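Local coordinates for cellulose biosynthesis protein BcsG (Salmonella typhimurium LT2, PDB 5OLT) that is required for cellulose biosynthesis, and is represented here by the zinc-containing extramembrane domain of a membrane protein of the alkaline phosphatase family, at residues Y131-L136 with A211-L216; F299-P304 with K332-D337. All blocks are in the same frame, centred on the assembly; numbering follows the deposited sequence.

Contact 1. Residues Y131-L136 with A211-L216; sequences YLFDNL and ATFFNL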
ATOM      1  N   TYR A 131       9.123  10.594  -3.438  1.00 11.23           N
ATOM      2  CA  TYR A 131       7.732  10.649  -3.878  1.00 11.30           C
ATOM      3  C   TYR A 131       7.556   9.819  -5.126  1.00 11.87           C
ATOM      4  O   TYR A 131       7.988  10.208  -6.202  1.00 12.02           O
ATOM      5  CB  TYR A 131       7.260  12.086  -4.101  1.00 12.90           C
ATOM      6  CG  TYR A 131       7.296  12.939  -2.855  1.00 13.68           C
ATOM      7  CD1 TYR A 131       8.497  13.518  -2.422  1.00 15.15           C
ATOM      8  CD2 TYR A 131       6.132  13.173  -2.122  1.00 15.65           C
ATOM      9  CE1 TYR A 131       8.534  14.321  -1.286  1.00 16.84           C
ATOM     10  CE2 TYR A 131       6.169  13.973  -0.970  1.00 17.08           C
ATOM     11  CZ  TYR A 131       7.373  14.559  -0.596  1.00 17.47           C
ATOM     12  OH  TYR A 131       7.455  15.349   0.542  1.00 21.09           O
ATOM     13  N   LEU A 132       6.939   8.646  -4.956  1.00 11.62           N
ATOM     14  CA  LEU A 132       6.817   7.682  -6.047  1.00 11.54           C
ATOM     15  C   LEU A 132       6.231   8.310  -7.330  1.00 11.70           C
ATOM     16  O   LEU A 132       6.760   8.080  -8.454  1.00 11.31           O
ATOM     17  CB  LEU A 132       5.925   6.523  -5.576  1.00 11.59           C
ATOM     18  CG  LEU A 132       5.538   5.464  -6.622  1.00 11.81           C
ATOM     19  CD1 LEU A 132       6.814   4.745  -7.106  1.00 14.81           C
ATOM     20  CD2 LEU A 132       4.514   4.500  -5.989  1.00 14.80           C
ATOM     21  N   PHE A 133       5.139   9.049  -7.194  1.00 12.17           N
ATOM     22  CA  PHE A 133       4.464   9.641  -8.349  1.00 12.01           C
ATOM     23  C   PHE A 133       5.290  10.756  -8.982  1.00 13.45           C
ATOM     24  O   PHE A 133       5.188  10.969 -10.198  1.00 14.68           O
ATOM     25  CB  PHE A 133       3.025  10.068  -8.018  1.00 12.59           C
ATOM     26  CG  PHE A 133       2.100   8.898  -7.848  1.00 12.14           C
ATOM     27  CD1 PHE A 133       2.036   8.202  -6.643  1.00 13.32           C
ATOM     28  CD2 PHE A 133       1.311   8.476  -8.916  1.00 13.75           C
ATOM     29  CE1 PHE A 133       1.194   7.093  -6.507  1.00 13.74           C
ATOM     30  CE2 PHE A 133       0.452   7.388  -8.786  1.00 15.06           C
ATOM     31  CZ  PHE A 133       0.399   6.688  -7.594  1.00 13.13           C
ATOM     32  N   ASP A 134       6.130  11.435  -8.189  1.00 13.59           N
ATOM     33  CA  ASP A 134       7.029  12.442  -8.782  0.70 14.44           C
ATOM     34  C   ASP A 134       8.132  11.792  -9.580  1.00 13.72           C
ATOM     35  O   ASP A 134       8.506  12.290 -10.648  1.00 15.69           O
ATOM     36  CB  ASP A 134       7.621  13.306  -7.690  0.70 15.82           C
ATOM     37  CG  ASP A 134       6.653  14.347  -7.201  0.70 20.56           C
ATOM     38  OD1 ASP A 134       5.617  14.603  -7.878  0.70 25.13           O
ATOM     39  OD2 ASP A 134       6.937  14.931  -6.129  0.70 23.13           O
ATOM     40  N   ASN A 135       8.652  10.675  -9.074  1.00 12.83           N
ATOM     41  CA  ASN A 135       9.646   9.895  -9.803  1.00 12.90           C
ATOM     42  C   ASN A 135       9.053   9.472 -11.144  1.00 12.76           C
ATOM     43  O   ASN A 135       9.736   9.534 -12.171  1.00 15.14           O
ATOM     44  CB  ASN A 135      10.085   8.665  -8.986  1.00 12.94           C
ATOM     45  CG  ASN A 135      10.899   9.051  -7.747  1.00 13.83           C
ATOM     46  OD1 ASN A 135      11.624  10.060  -7.751  1.00 17.48           O
ATOM     47  ND2 ASN A 135      10.784   8.274  -6.691  1.00 13.66           N
ATOM     48  N   LEU A 136       7.787   9.048 -11.143  1.00 12.06           N
ATOM     49  CA  LEU A 136       7.166   8.661 -12.407  1.00 12.54           C
ATOM     50  C   LEU A 136       6.868   9.852 -13.305  1.00 13.62           C
ATOM     51  O   LEU A 136       7.083   9.776 -14.536  1.00 13.98           O
ATOM     52  CB  LEU A 136       5.902   7.854 -12.112  1.00 12.46           C
ATOM     53  CG  LEU A 136       6.212   6.520 -11.440  1.00 12.07           C
ATOM     54  CD1 LEU A 136       4.892   5.933 -10.943  1.00 13.85           C
ATOM     55  CD2 LEU A 136       6.948   5.547 -12.381  1.00 14.16           C
ATOM     56  N   ALA A 211       0.142   7.387 -14.343  1.00 10.98           N
ATOM     57  CA  ALA A 211       0.206   6.816 -12.995  1.00 10.07           C
ATOM     58  C   ALA A 211      -0.907   7.464 -12.212  1.00 10.10           C
ATOM     59  O   ALA A 211      -0.964   8.682 -12.095  1.00 11.39           O
ATOM     60  CB  ALA A 211       1.556   7.082 -12.345  1.00 10.59           C
ATOM     61  N   THR A 212      -1.797   6.639 -11.664  1.00  9.37           N
ATOM     62  CA  THR A 212      -2.987   7.093 -10.975  1.00  9.19           C
ATOM     63  C   THR A 212      -2.984   6.596  -9.540  1.00  9.19           C
ATOM     64  O   THR A 212      -2.760   5.408  -9.285  1.00  9.91           O
ATOM     65  CB  THR A 212      -4.252   6.562 -11.700  1.00 10.02           C
ATOM     66  OG1 THR A 212      -4.254   7.085 -13.013  1.00 10.88           O
ATOM     67  CG2 THR A 212      -5.516   6.990 -11.005  1.00 10.56           C
ATOM     68  N   PHE A 213      -3.268   7.524  -8.617  1.00  9.46           N
ATOM     69  CA  PHE A 213      -3.532   7.221  -7.221  1.00  8.91           C
ATOM     70  C   PHE A 213      -5.027   7.265  -6.991  1.00  9.21           C
ATOM     71  O   PHE A 213      -5.671   8.311  -7.213  1.00 10.05           O
ATOM     72  CB  PHE A 213      -2.821   8.244  -6.326  1.00 10.03           C
ATOM     73  CG  PHE A 213      -2.991   7.980  -4.863  1.00 11.44           C
ATOM     74  CD1 PHE A 213      -2.344   6.879  -4.289  1.00 15.12           C
ATOM     75  CD2 PHE A 213      -3.782   8.795  -4.070  1.00 14.16           C
ATOM     76  CE1 PHE A 213      -2.481   6.627  -2.919  1.00 17.19           C
ATOM     77  CE2 PHE A 213      -3.950   8.535  -2.675  1.00 14.95           C
ATOM     78  CZ  PHE A 213      -3.297   7.433  -2.132  1.00 14.84           C
ATOM     79  N   PHE A 214      -5.586   6.134  -6.559  1.00  9.13           N
ATOM     80  CA  PHE A 214      -7.027   6.013  -6.367  1.00  9.15           C
ATOM     81  C   PHE A 214      -7.314   5.631  -4.914  1.00  8.88           C
ATOM     82  O   PHE A 214      -6.857   4.570  -4.479  1.00  9.83           O
ATOM     83  CB  PHE A 214      -7.556   4.933  -7.343  1.00  9.14           C
ATOM     84  CG  PHE A 214      -9.037   4.587  -7.231  1.00  8.68           C
ATOM     85  CD1 PHE A 214     -10.012   5.460  -6.679  1.00  9.04           C
ATOM     86  CD2 PHE A 214      -9.475   3.333  -7.710  1.00  9.70           C
ATOM     87  CE1 PHE A 214     -11.350   5.098  -6.614  1.00  9.54           C
ATOM     88  CE2 PHE A 214     -10.828   2.989  -7.651  1.00  9.78           C
ATOM     89  CZ  PHE A 214     -11.764   3.854  -7.101  1.00  9.32           C
ATOM     90  N   ASN A 215      -8.031   6.490  -4.169  1.00  8.49           N
ATOM     91  CA  ASN A 215      -8.347   6.193  -2.775  1.00  8.11           C
ATOM     92  C   ASN A 215      -9.834   5.861  -2.611  1.00  8.32           C
ATOM     93  O   ASN A 215     -10.693   6.551  -3.152  1.00  9.70           O
ATOM     94  CB  ASN A 215      -7.938   7.357  -1.847  1.00  9.67           C
ATOM     95  CG  ASN A 215      -8.174   7.021  -0.404  1.00  9.28           C
ATOM     96  OD1 ASN A 215      -9.201   7.389   0.161  1.00  9.88           O
ATOM     97  ND2 ASN A 215      -7.215   6.321   0.216  1.00  9.86           N
ATOM     98  N   LEU A 216     -10.100   4.758  -1.906  1.00  9.73           N
ATOM     99  CA  LEU A 216     -11.437   4.169  -1.772  1.00 10.17           C
ATOM    100  C   LEU A 216     -11.879   4.073  -0.326  1.00  9.22           C
ATOM    101  O   LEU A 216     -11.190   3.467   0.486  1.00 10.64           O
ATOM    102  CB  LEU A 216     -11.462   2.712  -2.329  1.00 11.06           C
ATOM    103  CG  LEU A 216     -11.210   2.539  -3.799  1.00 11.06           C
ATOM    104  CD1 LEU A 216      -9.730   2.675  -4.094  1.00 12.45           C
ATOM    105  CD2 LEU A 216     -11.704   1.170  -4.247  1.00 12.22           C
TER
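The ring of F133 is the main bump of this contact. It reaches from the helix into a shallow hollow on the strand between A211 and F213, two alternate residues whose CB atoms lie on the same side of the sheet. With CG beside the backbone N and anti to the carbonyl carbon, chi1 -72° sends the ring out toward the strand, where its far atoms CD2, CE2 and CZ do the touching. F133 CE2 lies 3.6 Å from T212 C, and A211 C borders the ring at its edge, near its plane, so the floor of the hollow is main chain. The walls are side chains: F133 CD2 touches the methyl A211 CB at 3.7 Å, and F133 CZ rests against F213 CB at 3.8 Å. Beyond CB, the side chain of F213 turns away from the helix and crosses that of F133 at roughly a right angle.

A second bump points the opposite way. The A211 methyl projects into the notch between F133 and L136, and L136 CD1 comes within 3.8 Å of A211 CB. Helix and strand run nearly antiparallel, at 160°, with their axes 9.5 Å apart at closest approach.

V63 and Q143 of the two flanking strands also touch F133, so its ring is embedded among three strands. T212 belongs to the other side of the sheet, where T212 OG1 is hydrogen-bonded to W198 NE1. Further along, N215 ND2 is hydrogen-bonded to OE2 of the zinc ligand E266.

The side-chain pairs are apolar, and the ring also lies against peptide groups of the strand without a hydrogen bond to them. Fit therefore seats the helix on the central sheet of this alkaline phosphatase-like domain, through an aromatic ring, a leucine branch and the alanine methyl that meets both.

Contact 2. Residues F299-P304 with K332-D337; sequences FGMKAP and KLFTED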
ATOM      1  N   PHE A 299      -1.518  -6.521 -16.513  1.00 11.10           N
ATOM      2  CA  PHE A 299      -2.458  -6.762 -17.604  1.00 12.11           C
ATOM      3  C   PHE A 299      -1.758  -6.406 -18.899  1.00 12.89           C
ATOM      4  O   PHE A 299      -0.902  -5.496 -18.932  1.00 13.51           O
ATOM      5  CB  PHE A 299      -3.693  -5.881 -17.468  1.00 12.58           C
ATOM      6  CG  PHE A 299      -4.517  -6.195 -16.250  1.00 12.60           C
ATOM      7  CD1 PHE A 299      -4.207  -5.633 -15.004  1.00 12.65           C
ATOM      8  CD2 PHE A 299      -5.587  -7.056 -16.352  1.00 15.04           C
ATOM      9  CE1 PHE A 299      -4.962  -5.919 -13.884  1.00 13.73           C
ATOM     10  CE2 PHE A 299      -6.334  -7.365 -15.210  1.00 17.44           C
ATOM     11  CZ  PHE A 299      -6.026  -6.778 -13.997  1.00 14.67           C
ATOM     12  N   GLY A 300      -2.094  -7.152 -19.950  1.00 14.73           N
ATOM     13  CA  GLY A 300      -1.617  -6.846 -21.286  1.00 15.92           C
ATOM     14  C   GLY A 300      -0.220  -7.359 -21.567  1.00 14.52           C
ATOM     15  O   GLY A 300       0.408  -6.916 -22.546  1.00 18.59           O
ATOM     16  N   MET A 301       0.287  -8.277 -20.742  0.70 15.30           N
ATOM     17  CA  MET A 301       1.619  -8.860 -20.971  0.70 16.50           C
ATOM     18  C   MET A 301       1.589  -9.873 -22.112  0.70 15.79           C
ATOM     19  O   MET A 301       0.629 -10.640 -22.252  0.70 15.56           O
ATOM     20  CB  MET A 301       2.173  -9.546 -19.740  0.70 15.55           C
ATOM     21  CG  MET A 301       2.450  -8.588 -18.576  0.70 14.92           C
ATOM     22  SD  MET A 301       3.077  -9.492 -17.153  0.70 16.28           S
ATOM     23  CE  MET A 301       4.691 -10.065 -17.692  0.70 17.46           C
ATOM     24  N   LYS A 302       2.676  -9.920 -22.871  1.00 17.02           N
ATOM     25  CA  LYS A 302       2.789 -10.897 -23.960  1.00 18.56           C
ATOM     26  C   LYS A 302       2.810 -12.293 -23.328  1.00 20.99           C
ATOM     27  O   LYS A 302       2.279 -13.271 -23.910  1.00 25.23           O
ATOM     28  CB  LYS A 302       4.078 -10.649 -24.756  1.00 18.84           C
ATOM     29  CG  LYS A 302       4.274 -11.643 -25.905  1.00 24.67           C
ATOM     30  CD  LYS A 302       5.484 -11.350 -26.767  1.00 27.75           C
ATOM     31  CE  LYS A 302       5.495 -12.336 -27.937  1.00 32.97           C
ATOM     32  NZ  LYS A 302       4.656 -11.832 -29.059  1.00 46.36           N
ATOM     33  N   ALA A 303       3.412 -12.389 -22.142  1.00 20.74           N
ATOM     34  CA  ALA A 303       3.592 -13.633 -21.394  1.00 22.44           C
ATOM     35  C   ALA A 303       3.058 -13.469 -19.965  1.00 21.02           C
ATOM     36  O   ALA A 303       3.810 -13.354 -19.025  1.00 20.57           O
ATOM     37  CB  ALA A 303       5.053 -14.066 -21.420  1.00 24.84           C
ATOM     38  N   PRO A 304       1.730 -13.482 -19.825  1.00 20.00           N
ATOM     39  CA  PRO A 304       1.152 -13.299 -18.473  1.00 18.56           C
ATOM     40  C   PRO A 304       1.519 -14.386 -17.462  1.00 19.22           C
ATOM     41  O   PRO A 304       1.799 -15.527 -17.839  1.00 21.08           O
ATOM     42  CB  PRO A 304      -0.349 -13.328 -18.727  1.00 19.70           C
ATOM     43  CG  PRO A 304      -0.503 -13.990 -20.064  1.00 25.87           C
ATOM     44  CD  PRO A 304       0.692 -13.584 -20.858  1.00 22.69           C
ATOM     45  N   LYS A 332       9.281  -3.010 -20.284  1.00 14.41           N
ATOM     46  CA  LYS A 332       9.755  -4.109 -21.126  1.00 15.93           C
ATOM     47  C   LYS A 332       9.218  -5.457 -20.684  1.00 15.36           C
ATOM     48  O   LYS A 332       9.075  -6.356 -21.500  1.00 16.11           O
ATOM     49  CB  LYS A 332      11.273  -4.085 -21.237  1.00 16.77           C
ATOM     50  CG  LYS A 332      11.753  -2.876 -22.025  1.00 19.92           C
ATOM     51  CD  LYS A 332      13.277  -2.856 -22.124  1.00 21.45           C
ATOM     52  CE  LYS A 332      13.719  -1.649 -22.914  1.00 26.94           C
ATOM     53  NZ  LYS A 332      15.196  -1.716 -23.091  1.00 33.48           N
ATOM     54  N   LEU A 333       8.868  -5.592 -19.408  1.00 17.13           N
ATOM     55  CA  LEU A 333       8.316  -6.871 -18.990  1.00 17.09           C
ATOM     56  C   LEU A 333       7.007  -7.179 -19.743  1.00 14.99           C
ATOM     57  O   LEU A 333       6.657  -8.356 -19.872  1.00 17.36           O
ATOM     58  CB  LEU A 333       8.224  -7.018 -17.466  1.00 22.33           C
ATOM     59  CG  LEU A 333       7.326  -6.114 -16.675  1.00 24.29           C
ATOM     60  CD1 LEU A 333       5.888  -6.513 -16.851  1.00 28.92           C
ATOM     61  CD2 LEU A 333       7.652  -6.201 -15.187  1.00 25.52           C
ATOM     62  N   PHE A 334       6.297  -6.154 -20.236  1.00 13.69           N
ATOM     63  CA  PHE A 334       5.036  -6.362 -20.951  1.00 14.26           C
ATOM     64  C   PHE A 334       5.196  -6.964 -22.341  1.00 15.65           C
ATOM     65  O   PHE A 334       4.241  -7.490 -22.879  1.00 18.41           O
ATOM     66  CB  PHE A 334       4.229  -5.065 -21.101  1.00 14.56           C
ATOM     67  CG  PHE A 334       3.713  -4.502 -19.809  1.00 13.52           C
ATOM     68  CD1 PHE A 334       2.505  -4.975 -19.286  1.00 13.73           C
ATOM     69  CD2 PHE A 334       4.420  -3.493 -19.107  1.00 14.70           C
ATOM     70  CE1 PHE A 334       1.998  -4.452 -18.097  1.00 13.22           C
ATOM     71  CE2 PHE A 334       3.913  -2.968 -17.905  1.00 15.38           C
ATOM     72  CZ  PHE A 334       2.697  -3.465 -17.400  1.00 13.75           C
ATOM     73  N   THR A 335       6.397  -6.872 -22.909  1.00 15.55           N
ATOM     74  CA  THR A 335       6.591  -7.353 -24.262  1.00 16.42           C
ATOM     75  C   THR A 335       7.589  -8.499 -24.355  1.00 16.68           C
ATOM     76  O   THR A 335       7.865  -8.985 -25.470  1.00 19.99           O
ATOM     77  CB  THR A 335       6.997  -6.194 -25.196  1.00 18.87           C
ATOM     78  OG1 THR A 335       8.134  -5.549 -24.632  1.00 22.53           O
ATOM     79  CG2 THR A 335       5.860  -5.194 -25.341  1.00 22.22           C
ATOM     80  N   GLU A 336       8.108  -8.962 -23.217  1.00 16.39           N
ATOM     81  CA  GLU A 336       9.027 -10.114 -23.193  1.00 16.80           C
ATOM     82  C   GLU A 336       8.300 -11.393 -23.592  1.00 17.47           C
ATOM     83  O   GLU A 336       7.189 -11.651 -23.122  1.00 19.21           O
ATOM     84  CB  GLU A 336       9.629 -10.311 -21.788  1.00 18.23           C
ATOM     85  CG  GLU A 336      10.741  -9.323 -21.404  1.00 19.91           C
ATOM     86  CD  GLU A 336      11.958  -9.363 -22.321  1.00 21.04           C
ATOM     87  OE1 GLU A 336      12.269 -10.419 -22.905  1.00 23.58           O
ATOM     88  OE2 GLU A 336      12.629  -8.332 -22.476  1.00 25.17           O
ATOM     89  N   ASP A 337       8.931 -12.219 -24.431  1.00 17.97           N
ATOM     90  CA  ASP A 337       8.331 -13.513 -24.770  1.00 19.36           C
ATOM     91  C   ASP A 337       8.222 -14.425 -23.549  1.00 17.28           C
ATOM     92  O   ASP A 337       7.325 -15.258 -23.468  1.00 18.51           O
ATOM     93  CB  ASP A 337       9.196 -14.249 -25.815  1.00 23.17           C
ATOM     94  CG  ASP A 337       9.358 -13.480 -27.141  1.00 31.81           C
ATOM     95  OD1 ASP A 337       8.427 -12.762 -27.581  1.00 38.22           O
ATOM     96  OD2 ASP A 337      10.436 -13.623 -27.772  1.00 41.02           O
TER
HETATM   97  O   HOH W   1       5.466 -10.418 -21.349  1.00 17.29           O
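The two loops come together backbone to backbone at M301 and F334, whose CA atoms are 4.2 Å apart, and one direct hydrogen bond, K302 N to F334 O at 2.9 Å, joins them. It is moderately bent, 150° at the hydrogen, and its donor stands 37° out of the carbonyl plane, above it. M301 CA approaches the same oxygen as a supplementary CH···O contact.

A water extends the backbone link. It accepts from A303 N at 3.0 Å and donates to two carbonyls of the other loop, to L333 O at 2.8 Å and to E336 O at 2.8 Å. One molecule thus satisfies three main-chain groups that do not meet directly.

On the inner side, the F334 ring has F299 O at its edge, 3.2 Å from F334 CE1, while the L333 branch carrying CD1 lies over the centre of one ring face. M301, in one of its two conformers, passes across F334 at about a right angle and brings its CE beside L333. F59 also meets the F334 ring, and W341 and V339 touch M301, so this side faces the interior.

The outer side is more polar. The A303 methyl fits against the D337 carbonyl oxygen. The K302 and D337 side chains run alongside each other in the same direction, and it is the aliphatic K302 CE, 3.0 Å from D337 OD1, that meets the carboxylate. A bend at the end of the lysine (chi4 86°) leaves K302 NZ 4.2 Å from D337 OD1, too far for a salt bridge.

Opposite charges so placed probably attract one another weakly. The loops are held instead by main-chain polar groups, direct and water-mediated, backed by the apolar cluster on the inner side.

How the contacts relate
Both segments of contact 1 precede those of contact 2 in the sequence, and the two centres lie about 22 Å apart, with about 11 Å between nearest atoms. They are related through the mixed central sheet: strand 210-216 belongs to contact 1, and strand 291-299 leads into the first loop of contact 2, with strands 60-66 and 259-265 lying between. Because 291-299 runs antiparallel to its neighbour 259-265, its end lies at the sheet border where 210-216 begins. The zinc ligands C67 and E266 follow the ends of 60-66 and 259-265, at the other border. Contact 1 therefore belongs to the helix-covered core, whereas contact 2 joins peripheral loops remote from the metal.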